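PDB 5M41: nigritoxine from Vibrio nigripulchritudo, which acts as a bacterial toxin against crustaceans and insects. Local coordinates for residues 195-198 and 199-203. Residues are numbered along the deposited sequence; the frame is centred on the assembly and turned at random. Where two conformers were deposited one is given.
Sequences DDQI and LSTLL. With MG (magnesium ion), chain B.
Ile198 lays its CG2 methyl alongside Leu202, CG2 coming within 3.4 Å of Leu202 CD1, shorter than two methyls normally approach. The two side chains lie alongside each other with a common direction; with CG1 of Ile198 beside the backbone N (chi1 -61°), CG2 is turned to the carbonyl side, where the residue one turn later passes. Both also touch His188 of helix 177-191, and the same helix meets Leu199 at Leu185 and Val189. Beneath these contacts lies regular alpha-helical i to i+4 bonding: Leu202 N donates to Ile198 O at 2.9 Å with an N-H...O angle of 157°, and Leu199 N and Ser200 N reach Asp195 O and Asp196 O in the same way. Gln197 O is gripped twice by Thr201, whose OG1 lies 2.9 Å and whose N lies 3.0 Å from that oxygen, from opposite faces of the carbonyl plane. The hydroxyl gets there because chi1 of -66° sets OG1 beside its own backbone N, a common way for a threonine inside a helix to bond back to the preceding turn. Asp196 ties helix 195-203 to helix 22-30 by a salt bridge with Arg30; in the conformer given, the Ser200 hydroxyl also meets His22 ND1. At the helix start, Asp195 OD1 binds the magnesium ion at 2.1 Å; the carbonyl oxygens of Val189 and Glu192 and three waters complete six ligands. Asp195 OD2, 3.4 Å from the magnesium ion, is not a ligand but accepts a hydrogen bond from one metal-bound water at 2.7 Å, which probably helps fix the carboxylate's rotation.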
loop_
_atom_site.group_PDB
_atom_site.type_symbol
_atom_site.label_atom_id
_atom_site.label_comp_id
_atom_site.label_asym_id
_atom_site.label_seq_id
_atom_site.Cartn_x
_atom_site.Cartn_y
_atom_site.Cartn_z
ATOM N N ASP A 195 3.652 21.427 29.852
ATOM C CA ASP A 195 3.502 22.059 28.573
ATOM C C ASP A 195 2.383 21.436 27.734
ATOM O O ASP A 195 1.451 22.141 27.369
ATOM C CB ASP A 195 4.854 22.080 27.818
ATOM C CG ASP A 195 5.788 23.146 28.350
ATOM O OD1 ASP A 195 5.611 23.544 29.531
ATOM O OD2 ASP A 195 6.670 23.625 27.597
ATOM N N ASP A 196 2.452 20.132 27.438
ATOM C CA ASP A 196 1.622 19.599 26.354
ATOM C C ASP A 196 0.153 19.611 26.732
ATOM O O ASP A 196 -0.709 19.984 25.929
ATOM C CB ASP A 196 2.065 18.191 25.924
ATOM C CG ASP A 196 3.448 18.183 25.268
ATOM O OD1 ASP A 196 3.973 19.256 24.886
ATOM O OD2 ASP A 196 3.989 17.088 25.120
ATOM N N GLN A 197 -0.127 19.210 27.963
ATOM C CA GLN A 197 -1.494 19.125 28.427
ATOM C C GLN A 197 -2.150 20.496 28.596
ATOM O O GLN A 197 -3.329 20.670 28.280
ATOM C CB GLN A 197 -1.558 18.330 29.727
ATOM C CG GLN A 197 -2.974 18.108 30.212
ATOM C CD GLN A 197 -3.006 17.253 31.446
ATOM O OE1 GLN A 197 -2.137 17.377 32.331
ATOM N NE2 GLN A 197 -4.001 16.369 31.522
ATOM N N ILE A 198 -1.395 21.472 29.086
ATOM C CA ILE A 198 -1.966 22.797 29.265
ATOM C C ILE A 198 -2.293 23.355 27.899
ATOM O O ILE A 198 -3.382 23.888 27.678
ATOM C CB ILE A 198 -1.058 23.725 30.085
ATOM C CG1 ILE A 198 -0.865 23.120 31.472
ATOM C CG2 ILE A 198 -1.720 25.078 30.281
ATOM C CD1 ILE A 198 -1.078 24.076 32.632
ATOM N N LEU A 199 -1.375 23.157 26.956
ATOM C CA LEU A 199 -1.573 23.624 25.601
ATOM C C LEU A 199 -2.820 23.007 24.907
ATOM O O LEU A 199 -3.629 23.727 24.304
ATOM C CB LEU A 199 -0.307 23.342 24.793
ATOM C CG LEU A 199 0.049 24.135 23.543
ATOM C CD1 LEU A 199 -0.377 25.615 23.566
ATOM C CD2 LEU A 199 1.550 24.006 23.341
ATOM N N SER A 200 -2.989 21.689 25.002
ATOM C CA SER A 200 -4.124 21.044 24.356
ATOM C C SER A 200 -5.441 21.448 25.025
ATOM O O SER A 200 -6.481 21.567 24.340
ATOM C CB SER A 200 -3.962 19.514 24.307
ATOM O OG SER A 200 -3.831 18.941 25.589
ATOM N N THR A 201 -5.402 21.696 26.333
ATOM C CA THR A 201 -6.582 22.107 27.060
ATOM C C THR A 201 -6.995 23.513 26.698
ATOM O O THR A 201 -8.186 23.798 26.540
ATOM C CB THR A 201 -6.333 22.049 28.582
ATOM O OG1 THR A 201 -6.154 20.695 28.938
ATOM C CG2 THR A 201 -7.536 22.570 29.368
ATOM N N LEU A 202 -6.009 24.395 26.601
ATOM C CA LEU A 202 -6.248 25.800 26.289
ATOM C C LEU A 202 -6.670 26.064 24.848
ATOM O O LEU A 202 -7.129 27.166 24.522
ATOM C CB LEU A 202 -5.019 26.647 26.652
ATOM C CG LEU A 202 -4.790 26.777 28.173
ATOM C CD1 LEU A 202 -3.451 27.439 28.457
ATOM C CD2 LEU A 202 -5.882 27.568 28.838
ATOM N N LEU A 203 -6.537 25.049 24.001
ATOM C CA LEU A 203 -6.899 25.167 22.588
ATOM C C LEU A 203 -8.127 24.315 22.213
ATOM O O LEU A 203 -8.612 24.381 21.098
ATOM C CB LEU A 203 -5.692 24.809 21.696
ATOM C CG LEU A 203 -4.497 25.778 21.647
ATOM C CD1 LEU A 203 -3.353 25.196 20.840
ATOM C CD2 LEU A 203 -4.902 27.114 21.048
HETATM MG MG MG B . 6.390 25.090 30.640
HETATM O O HOH W 1 7.834 25.759 28.729
HETATM O O HOH W 2 8.103 26.150 31.849
HETATM O O HOH W 3 7.499 22.940 31.243
#